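Local coordinates for protein lysyl oxidase (Pichia pastoris, PDB 1W7C) that probably oxidises primary amines, among them peptidyl lysine side chains, using a copper ion and a topaquinone cofactor, at residues A[139-144]-A[218-223]; A[322-327]-A[333-338]; A[442-447]-A[492-497]. One frame throughout, in Å; residues are numbered along the deposited sequence. Where two conformers were deposited one is given.

Contact 1 comes first along the chain and stands apart: its centre is about 44 Å from that of contact 2 and about 40 Å from that of contact 3. It joins helix 136-150 to a loop between two strands of a smaller five-stranded antiparallel sheet. Contacts 2 and 3 follow in that order within the copper amine oxidase enzyme domain, with centres about 9 Å apart. Strand 329-344 of contact 2 pairs antiparallel with strand 488-498 of contact 3, and Gln338 N lies 2.8 Å from Asn493 O, a probable hydrogen bond. Contacts 2 and 3 therefore belong to the core that carries the copper and calcium sites, and contact 1 to a peripheral domain.

Contact 1: residues A[139-144]-A[218-223]; sequences SAAKSS and RDVSQW
Trp223 meets helix 136-150 with the outer corner of its six-membered ring, and this is the close-packed part of the contact. Its CH2 lies 4.1 Å from Ala141 CB, while CZ3 lies 4.0 Å from Ala141 O and 4.1 Å from Lys142 CG. The Lys142 chain crosses the indole at about a right angle; a bend at chi3 (73°) helps turn its amino end away from the ring, and NZ forms a hydrogen bond with Gln178 and a salt bridge with Asp189, both on the sheet whose strands the 218-223 loop connects. Indole NE1 is satisfied by Gly217 O, a bond that helps fix the ring's rotation. Val220 CG1 sits 3.7 Å above the plane of the Trp223 indole, offset toward its rim, and 4.2 Å from Ala141 CB, so the methyl bridges ring and helix.

The far side of the 218-223 loop is solvent-exposed and held by local bonds instead. Ser221 OG and N reach Asp219 OD1 from the same face of the carboxylate, at 2.7 Å and 3.1 Å; the backbone bond forms an Asx turn. The arrangement is plain structural packing of a helix against the loop linking strands 209-214 and 224-230, as in the small alpha/beta domains of copper amine oxidases.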
loop_
_atom_site.group_PDB
_atom_site.type_symbol
_atom_site.label_atom_id
_atom_site.label_comp_id
_atom_site.label_asym_id
_atom_site.label_seq_id
_atom_site.Cartn_x
_atom_site.Cartn_y
_atom_site.Cartn_z
ATOM N N SER A 139 3.439 40.194 -3.137
ATOM C CA SER A 139 3.332 39.810 -1.714
ATOM C C SER A 139 3.619 40.991 -0.795
ATOM O O SER A 139 2.910 41.216 0.187
ATOM C CB SER A 139 4.290 38.668 -1.404
ATOM O OG SER A 139 3.805 37.516 -2.041
ATOM N N ALA A 140 4.653 41.746 -1.122
ATOM C CA ALA A 140 5.039 42.893 -0.306
ATOM C C ALA A 140 3.975 43.991 -0.350
ATOM O O ALA A 140 3.659 44.590 0.668
ATOM C CB ALA A 140 6.400 43.452 -0.751
ATOM N N ALA A 141 3.403 44.222 -1.524
ATOM C CA ALA A 141 2.338 45.215 -1.685
ATOM C C ALA A 141 1.106 44.827 -0.858
ATOM O O ALA A 141 0.489 45.666 -0.203
ATOM C CB ALA A 141 1.962 45.369 -3.136
ATOM N N LYS A 142 0.730 43.555 -0.910
ATOM C CA LYS A 142 -0.399 43.078 -0.140
ATOM C C LYS A 142 -0.181 43.175 1.358
ATOM O O LYS A 142 -1.059 43.613 2.086
ATOM C CB LYS A 142 -0.799 41.662 -0.556
ATOM C CG LYS A 142 -1.355 41.577 -1.985
ATOM C CD LYS A 142 -1.450 40.136 -2.531
ATOM C CE LYS A 142 -2.580 39.362 -1.883
ATOM N NZ LYS A 142 -2.605 37.955 -2.353
ATOM N N SER A 143 0.988 42.766 1.808
ATOM C CA SER A 143 1.351 42.868 3.217
ATOM C C SER A 143 1.285 44.312 3.708
ATOM O O SER A 143 0.711 44.581 4.767
ATOM C CB SER A 143 2.762 42.297 3.423
ATOM O OG SER A 143 3.175 42.392 4.773
ATOM N N SER A 144 1.810 45.238 2.914
ATOM C CA SER A 144 1.802 46.657 3.279
ATOM C C SER A 144 0.391 47.215 3.337
ATOM O O SER A 144 0.036 47.960 4.252
ATOM C CB SER A 144 2.637 47.465 2.286
ATOM O OG SER A 144 2.794 48.804 2.729
ATOM N N ARG A 218 -2.606 48.242 -10.645
ATOM C CA ARG A 218 -1.221 48.400 -10.213
ATOM C C ARG A 218 -1.006 49.571 -9.254
ATOM O O ARG A 218 0.080 49.738 -8.749
ATOM C CB ARG A 218 -0.331 48.599 -11.445
ATOM C CG ARG A 218 -0.244 47.374 -12.327
ATOM C CD ARG A 218 0.859 47.454 -13.356
ATOM N NE ARG A 218 0.658 48.539 -14.325
ATOM C CZ ARG A 218 1.600 48.998 -15.126
ATOM N NH1 ARG A 218 2.832 48.499 -15.060
ATOM N NH2 ARG A 218 1.320 49.947 -16.011
ATOM N N ASP A 219 -2.042 50.384 -9.041
ATOM C CA ASP A 219 -1.978 51.527 -8.129
ATOM C C ASP A 219 -2.596 51.162 -6.784
ATOM O O ASP A 219 -3.831 51.125 -6.624
ATOM C CB ASP A 219 -2.695 52.708 -8.772
ATOM C CG ASP A 219 -2.681 53.946 -7.930
ATOM O OD1 ASP A 219 -2.072 53.956 -6.832
ATOM O OD2 ASP A 219 -3.267 54.974 -8.317
ATOM N N VAL A 220 -1.742 50.853 -5.822
ATOM C CA VAL A 220 -2.217 50.372 -4.525
ATOM C C VAL A 220 -3.007 51.423 -3.744
ATOM O O VAL A 220 -3.758 51.073 -2.849
ATOM C CB VAL A 220 -1.072 49.824 -3.645
ATOM C CG1 VAL A 220 -0.363 48.681 -4.345
ATOM C CG2 VAL A 220 -0.084 50.922 -3.261
ATOM N N SER A 221 -2.843 52.709 -4.078
ATOM C CA SER A 221 -3.643 53.747 -3.436
ATOM C C SER A 221 -5.134 53.558 -3.694
ATOM O O SER A 221 -5.948 54.104 -2.963
ATOM C CB SER A 221 -3.188 55.154 -3.883
ATOM O OG SER A 221 -3.615 55.444 -5.198
ATOM N N GLN A 222 -5.494 52.785 -4.717
ATOM C CA GLN A 222 -6.903 52.539 -5.040
ATOM C C GLN A 222 -7.430 51.253 -4.425
ATOM O O GLN A 222 -8.635 51.000 -4.467
ATOM C CB GLN A 222 -7.106 52.485 -6.562
ATOM C CG GLN A 222 -6.646 53.745 -7.314
ATOM C CD GLN A 222 -7.335 54.993 -6.832
ATOM O OE1 GLN A 222 -8.549 55.135 -6.996
ATOM N NE2 GLN A 222 -6.572 55.903 -6.227
ATOM N N TRP A 223 -6.545 50.452 -3.838
ATOM C CA TRP A 223 -6.967 49.217 -3.181
ATOM C C TRP A 223 -7.780 49.574 -1.941
ATOM O O TRP A 223 -7.522 50.590 -1.291
ATOM C CB TRP A 223 -5.764 48.379 -2.794
ATOM C CG TRP A 223 -5.005 47.812 -3.959
ATOM C CD1 TRP A 223 -5.187 48.083 -5.295
ATOM C CD2 TRP A 223 -3.922 46.882 -3.891
ATOM N NE1 TRP A 223 -4.298 47.358 -6.048
ATOM C CE2 TRP A 223 -3.526 46.594 -5.213
ATOM C CE3 TRP A 223 -3.276 46.224 -2.843
ATOM C CZ2 TRP A 223 -2.499 45.718 -5.500
ATOM C CZ3 TRP A 223 -2.266 45.361 -3.130
ATOM C CH2 TRP A 223 -1.895 45.105 -4.447
#

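Contact 2: residues A[322-327]-A[333-338]; sequences YDITFK and YELSLQ
Tyr322 and Tyr333 make the aromatic part of this buried contact, an edge-to-face pair with ring centroids 5.9 Å apart and planes at 75°. The edge belongs to Tyr322, whose CD2 stands above the rim of the Tyr333 face. Trp21 serves both residues: it stacks on the Tyr322 ring and its NE1 is hydrogen-bonded to Tyr333 OH.

In the backbone, Asp323 N donates to Tyr333 O (2.9 Å, N-H...O 163°), arriving above the carbonyl plane. Next to this bond, Tyr322 and Glu334 form an antiparallel non-hydrogen-bonded pair, CA to CA 4.6 Å. This register places the contact in the beta hairpin of strands 318-326 and 329-344, at the point where the chain turns a corner at both Asp323 and Tyr333.

Glu334 combines packing and polar contacts. With CG opposite the backbone N (chi1 177°) and an extended chain, it runs alongside Tyr322, its CG 3.5 Å from Tyr322 CE2. Glu334 OE1 accepts from Ser336 OG at 2.8 Å and from a water that also bonds Tyr322 OH, while OE2 forms a salt bridge with Lys495. Replacing Glu334 by an alanine is likely to leave the buried Lys495 ammonium without this countercharge and Ser336 OG without its acceptor.

Apolar contact across the hairpin comes from Ile324 CD1, 4.1 Å from Leu335 CB.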
loop_
_atom_site.group_PDB
_atom_site.type_symbol
_atom_site.label_atom_id
_atom_site.label_comp_id
_atom_site.label_asym_id
_atom_site.label_seq_id
_atom_site.Cartn_x
_atom_site.Cartn_y
_atom_site.Cartn_z
ATOM N N TYR A 322 14.398 10.916 -16.580
ATOM C CA TYR A 322 14.380 10.781 -18.024
ATOM C C TYR A 322 15.131 9.531 -18.437
ATOM O O TYR A 322 16.120 9.106 -17.804
ATOM C CB TYR A 322 14.980 12.031 -18.704
ATOM C CG TYR A 322 14.090 13.223 -18.626
ATOM C CD1 TYR A 322 14.191 14.134 -17.580
ATOM C CD2 TYR A 322 13.122 13.440 -19.575
ATOM C CE1 TYR A 322 13.290 15.230 -17.496
ATOM C CE2 TYR A 322 12.268 14.507 -19.510
ATOM C CZ TYR A 322 12.369 15.408 -18.482
ATOM O OH TYR A 322 11.497 16.478 -18.466
ATOM N N ASP A 323 14.665 8.956 -19.552
ATOM C CA ASP A 323 15.351 7.789 -20.146
ATOM C C ASP A 323 15.503 6.640 -19.168
ATOM O O ASP A 323 16.591 6.116 -18.960
ATOM C CB ASP A 323 16.707 8.204 -20.752
ATOM C CG ASP A 323 17.216 7.217 -21.758
ATOM O OD1 ASP A 323 18.464 7.095 -21.880
ATOM O OD2 ASP A 323 16.418 6.549 -22.457
ATOM N N ILE A 324 14.409 6.253 -18.543
ATOM C CA ILE A 324 14.421 5.150 -17.598
ATOM C C ILE A 324 14.494 3.854 -18.380
ATOM O O ILE A 324 13.586 3.538 -19.150
ATOM C CB ILE A 324 13.190 5.107 -16.671
ATOM C CG1 ILE A 324 13.039 6.422 -15.918
ATOM C CG2 ILE A 324 13.357 3.934 -15.687
ATOM C CD1 ILE A 324 11.841 6.498 -15.012
ATOM N N THR A 325 15.600 3.147 -18.213
ATOM C CA THR A 325 15.835 1.884 -18.888
ATOM C C THR A 325 15.940 0.722 -17.921
ATOM O O THR A 325 16.394 0.886 -16.788
ATOM C CB THR A 325 17.147 1.945 -19.717
ATOM O OG1 THR A 325 18.280 2.028 -18.849
ATOM C CG2 THR A 325 17.100 3.151 -20.674
ATOM N N PHE A 326 15.540 -0.452 -18.381
ATOM C CA PHE A 326 15.714 -1.689 -17.618
ATOM C C PHE A 326 16.209 -2.752 -18.593
ATOM O O PHE A 326 15.650 -2.913 -19.688
ATOM C CB PHE A 326 14.422 -2.117 -16.915
ATOM C CG PHE A 326 14.581 -3.369 -16.114
ATOM C CD1 PHE A 326 13.980 -4.552 -16.490
ATOM C CD2 PHE A 326 15.354 -3.356 -14.981
ATOM C CE1 PHE A 326 14.170 -5.725 -15.734
ATOM C CE2 PHE A 326 15.535 -4.509 -14.233
ATOM C CZ PHE A 326 14.929 -5.700 -14.609
ATOM N N LYS A 327 17.293 -3.417 -18.229
ATOM C CA LYS A 327 17.952 -4.411 -19.088
ATOM C C LYS A 327 18.142 -3.900 -20.508
ATOM O O LYS A 327 17.878 -4.606 -21.488
ATOM C CB LYS A 327 17.229 -5.763 -19.005
ATOM C CG LYS A 327 17.373 -6.389 -17.625
ATOM C CD LYS A 327 16.834 -7.811 -17.556
ATOM C CE LYS A 327 17.206 -8.456 -16.216
ATOM N NZ LYS A 327 18.661 -8.788 -16.174
ATOM N N TYR A 333 10.174 7.383 -21.088
ATOM C CA TYR A 333 10.929 8.519 -21.577
ATOM C C TYR A 333 11.059 9.613 -20.511
ATOM O O TYR A 333 12.147 10.125 -20.272
ATOM C CB TYR A 333 10.341 9.077 -22.887
ATOM C CG TYR A 333 11.064 10.377 -23.268
ATOM C CD1 TYR A 333 12.354 10.343 -23.757
ATOM C CD2 TYR A 333 10.461 11.621 -23.093
ATOM C CE1 TYR A 333 13.048 11.518 -24.021
ATOM C CE2 TYR A 333 11.125 12.795 -23.357
ATOM C CZ TYR A 333 12.431 12.732 -23.826
ATOM O OH TYR A 333 13.129 13.878 -24.059
ATOM N N GLU A 334 9.922 9.936 -19.888
ATOM C CA GLU A 334 9.827 10.983 -18.873
ATOM C C GLU A 334 8.884 10.533 -17.784
ATOM O O GLU A 334 7.777 10.091 -18.096
ATOM C CB GLU A 334 9.270 12.268 -19.507
ATOM C CG GLU A 334 9.069 13.403 -18.505
ATOM C CD GLU A 334 8.523 14.698 -19.075
ATOM O OE1 GLU A 334 8.323 15.620 -18.260
ATOM O OE2 GLU A 334 8.292 14.800 -20.315
ATOM N N LEU A 335 9.342 10.684 -16.540
ATOM C CA LEU A 335 8.475 10.508 -15.371
ATOM C C LEU A 335 8.624 11.789 -14.569
ATOM O O LEU A 335 9.715 12.069 -14.076
ATOM C CB LEU A 335 8.903 9.270 -14.557
ATOM C CG LEU A 335 8.204 9.089 -13.204
ATOM C CD1 LEU A 335 6.705 8.930 -13.380
ATOM C CD2 LEU A 335 8.763 7.890 -12.492
ATOM N N SER A 336 7.567 12.542 -14.394
ATOM C CA SER A 336 7.734 13.837 -13.735
ATOM C C SER A 336 6.449 14.226 -12.995
ATOM O O SER A 336 5.372 14.349 -13.572
ATOM C CB SER A 336 8.091 14.927 -14.749
ATOM O OG SER A 336 7.158 14.949 -15.808
ATOM N N LEU A 337 6.595 14.452 -11.699
ATOM C CA LEU A 337 5.539 15.136 -10.949
ATOM C C LEU A 337 5.240 16.466 -11.624
ATOM O O LEU A 337 6.165 17.220 -11.966
ATOM C CB LEU A 337 6.022 15.375 -9.524
ATOM C CG LEU A 337 5.056 16.162 -8.632
ATOM C CD1 LEU A 337 3.813 15.363 -8.294
ATOM C CD2 LEU A 337 5.779 16.636 -7.397
ATOM N N GLN A 338 3.957 16.778 -11.743
ATOM C CA GLN A 338 3.503 17.959 -12.453
ATOM C C GLN A 338 2.910 19.045 -11.578
ATOM O O GLN A 338 3.062 20.223 -11.866
ATOM C CB GLN A 338 2.418 17.549 -13.464
ATOM C CG GLN A 338 2.995 16.729 -14.566
ATOM C CD GLN A 338 3.869 17.521 -15.476
ATOM O OE1 GLN A 338 3.480 18.592 -15.942
ATOM N NE2 GLN A 338 5.067 17.011 -15.720
HETATM O O HOH W 1 9.653 18.215 -18.500
#

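Contact 3: residues A[442-447]-A[492-497]; sequences FLYKFF and LNYKVD. With CA (calcium ion), chain D.
Two layers of the beta-sandwich core of the copper amine oxidase enzyme domain meet here, strand 440-446 facing strand 488-498 through Phe442, Tyr444, Leu492 and Tyr494. The segment axes approach to 12.6 Å and cross at -35°, a spacing at which side chains, not backbone bonds, join the layers.

Leu492 and Tyr494, two residues apart, both point toward the opposing strand. From that strand Phe442 and Tyr444 reach in with their ring ends; each has CG opposite its carbonyl carbon (chi1 -60°), which swings the ring across the gap. Leu492 CD2 lies in the plane of the Phe442 ring, at its edge, 3.7 Å from CE2. Tyr494 OH comes to the same ring near its plane, 4.0 Å from CD2. These two contacts belong to one of the two conformers deposited for Phe442.

The tyrosine pair is closer. Tyr444 OH approaches the edge of the Tyr494 ring within its plane, 3.5 Å from CE2, so a hydroxyl end meets a ring edge rather than two rings stacking. Val454 of strand 452-458, which pairs with strand 440-446, also packs on Tyr494 from the opposing layer.

Strand 488-498 links two metal sites: His488 and His490 bind copper, with the Leu492 side chain about 10 Å from that ion, and Asp497 serves calcium. Asp497 OD2 forms a salt bridge with Lys65. Asp497 OD1 binds the calcium ion at 2.3 Å, alongside Leu498 O, Asp499 OD1, Asp643 OD1, Ile644 O and a water at 2.4 Å.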
loop_
_atom_site.group_PDB
_atom_site.type_symbol
_atom_site.label_atom_id
_atom_site.label_comp_id
_atom_site.label_asym_id
_atom_site.label_seq_id
_atom_site.Cartn_x
_atom_site.Cartn_y
_atom_site.Cartn_z
ATOM N N PHE A 442 8.580 12.328 -1.156
ATOM C CA PHE A 442 8.437 11.683 -2.468
ATOM C C PHE A 442 9.440 10.555 -2.568
ATOM O O PHE A 442 10.626 10.753 -2.277
ATOM C CB PHE A 442 8.706 12.676 -3.596
ATOM C CG PHE A 442 7.773 13.875 -3.607
ATOM C CD1 PHE A 442 8.246 15.095 -3.141
ATOM C CD2 PHE A 442 6.476 13.802 -4.064
ATOM C CE1 PHE A 442 7.420 16.202 -3.142
ATOM C CE2 PHE A 442 5.675 14.899 -4.064
ATOM C CZ PHE A 442 6.144 16.097 -3.592
ATOM N N LEU A 443 8.981 9.375 -2.975
ATOM C CA LEU A 443 9.846 8.211 -3.090
ATOM C C LEU A 443 9.589 7.514 -4.429
ATOM O O LEU A 443 8.461 7.337 -4.837
ATOM C CB LEU A 443 9.603 7.254 -1.919
ATOM C CG LEU A 443 10.520 6.057 -1.844
ATOM C CD1 LEU A 443 11.949 6.461 -1.550
ATOM C CD2 LEU A 443 10.031 5.092 -0.792
ATOM N N TYR A 444 10.680 7.091 -5.058
ATOM C CA TYR A 444 10.704 6.314 -6.280
ATOM C C TYR A 444 11.524 5.055 -5.940
ATOM O O TYR A 444 12.698 5.160 -5.599
ATOM C CB TYR A 444 11.323 7.135 -7.422
ATOM C CG TYR A 444 10.567 8.377 -7.710
ATOM C CD1 TYR A 444 10.748 9.528 -6.966
ATOM C CD2 TYR A 444 9.606 8.407 -8.716
ATOM C CE1 TYR A 444 9.955 10.673 -7.178
ATOM C CE2 TYR A 444 8.836 9.539 -8.937
ATOM C CZ TYR A 444 9.035 10.677 -8.209
ATOM O OH TYR A 444 8.250 11.780 -8.492
ATOM N N LYS A 445 10.882 3.881 -6.059
ATOM C CA LYS A 445 11.434 2.621 -5.579
ATOM C C LYS A 445 11.463 1.624 -6.735
ATOM O O LYS A 445 10.421 1.318 -7.335
ATOM C CB LYS A 445 10.531 2.124 -4.452
ATOM C CG LYS A 445 11.034 0.812 -3.838
ATOM C CD LYS A 445 10.041 0.234 -2.815
ATOM C CE LYS A 445 9.964 1.068 -1.515
ATOM N NZ LYS A 445 11.214 1.113 -0.726
ATOM N N PHE A 446 12.649 1.156 -7.062
ATOM C CA PHE A 446 12.906 0.283 -8.190
ATOM C C PHE A 446 13.220 -1.146 -7.712
ATOM O O PHE A 446 13.976 -1.302 -6.769
ATOM C CB PHE A 446 14.115 0.782 -9.015
ATOM C CG PHE A 446 13.938 2.193 -9.591
ATOM C CD1 PHE A 446 14.127 3.318 -8.797
ATOM C CD2 PHE A 446 13.638 2.377 -10.914
ATOM C CE1 PHE A 446 14.008 4.589 -9.315
ATOM C CE2 PHE A 446 13.489 3.647 -11.429
ATOM C CZ PHE A 446 13.643 4.731 -10.643
ATOM N N PHE A 447 12.606 -2.127 -8.369
ATOM C CA PHE A 447 12.700 -3.541 -7.969
ATOM C C PHE A 447 13.491 -4.368 -8.979
ATOM O O PHE A 447 13.616 -4.000 -10.167
ATOM C CB PHE A 447 11.304 -4.118 -7.850
ATOM C CG PHE A 447 10.461 -3.528 -6.723
ATOM C CD1 PHE A 447 10.308 -4.209 -5.524
ATOM C CD2 PHE A 447 9.819 -2.301 -6.882
ATOM C CE1 PHE A 447 9.495 -3.692 -4.525
ATOM C CE2 PHE A 447 9.018 -1.793 -5.895
ATOM C CZ PHE A 447 8.859 -2.498 -4.703
ATOM N N LEU A 492 -2.205 14.968 -6.549
ATOM C CA LEU A 492 -0.879 15.101 -7.188
ATOM C C LEU A 492 -1.007 14.479 -8.580
ATOM O O LEU A 492 -1.552 13.388 -8.701
ATOM C CB LEU A 492 0.227 14.341 -6.421
ATOM C CG LEU A 492 0.629 14.853 -5.072
ATOM C CD1 LEU A 492 -0.319 14.360 -4.006
ATOM C CD2 LEU A 492 2.067 14.430 -4.742
ATOM N N ASN A 493 -0.457 15.136 -9.596
ATOM C CA ASN A 493 -0.449 14.651 -10.975
ATOM C C ASN A 493 0.966 14.267 -11.362
ATOM O O ASN A 493 1.894 15.049 -11.168
ATOM C CB ASN A 493 -0.952 15.731 -11.932
ATOM C CG ASN A 493 -1.140 15.231 -13.328
ATOM O OD1 ASN A 493 -0.438 15.669 -14.244
ATOM N ND2 ASN A 493 -2.133 14.345 -13.536
ATOM N N TYR A 494 1.103 13.072 -11.943
ATOM C CA TYR A 494 2.363 12.618 -12.510
ATOM C C TYR A 494 2.223 12.391 -14.015
ATOM O O TYR A 494 1.323 11.720 -14.485
ATOM C CB TYR A 494 2.783 11.303 -11.868
ATOM C CG TYR A 494 3.160 11.389 -10.395
ATOM C CD1 TYR A 494 2.167 11.377 -9.426
ATOM C CD2 TYR A 494 4.469 11.465 -9.985
ATOM C CE1 TYR A 494 2.501 11.472 -8.079
ATOM C CE2 TYR A 494 4.807 11.544 -8.675
ATOM C CZ TYR A 494 3.811 11.538 -7.717
ATOM O OH TYR A 494 4.146 11.578 -6.377
ATOM N N LYS A 495 3.172 12.934 -14.767
ATOM C CA LYS A 495 3.305 12.640 -16.188
ATOM C C LYS A 495 4.128 11.367 -16.321
ATOM O O LYS A 495 5.301 11.338 -15.911
ATOM C CB LYS A 495 3.982 13.796 -16.907
ATOM C CG LYS A 495 4.016 13.655 -18.405
ATOM C CD LYS A 495 4.835 14.791 -19.013
ATOM C CE LYS A 495 4.810 14.790 -20.552
ATOM N NZ LYS A 495 5.754 15.848 -21.059
ATOM N N VAL A 496 3.517 10.303 -16.831
ATOM C CA VAL A 496 4.149 9.002 -16.935
ATOM C C VAL A 496 4.192 8.650 -18.419
ATOM O O VAL A 496 3.250 8.062 -18.981
ATOM C CB VAL A 496 3.354 7.927 -16.127
ATOM C CG1 VAL A 496 4.064 6.594 -16.156
ATOM C CG2 VAL A 496 3.120 8.351 -14.676
ATOM N N ASP A 497 5.274 9.033 -19.073
ATOM C CA ASP A 497 5.409 8.823 -20.503
ATOM C C ASP A 497 6.095 7.479 -20.725
ATOM O O ASP A 497 7.261 7.366 -21.099
ATOM C CB ASP A 497 6.145 9.988 -21.147
ATOM C CG ASP A 497 6.279 9.857 -22.620
ATOM O OD1 ASP A 497 5.595 8.964 -23.231
ATOM O OD2 ASP A 497 7.034 10.653 -23.241
HETATM CA CA CA D . 4.836 7.275 -24.555
HETATM O O HOH W 2 3.971 5.444 -25.887
#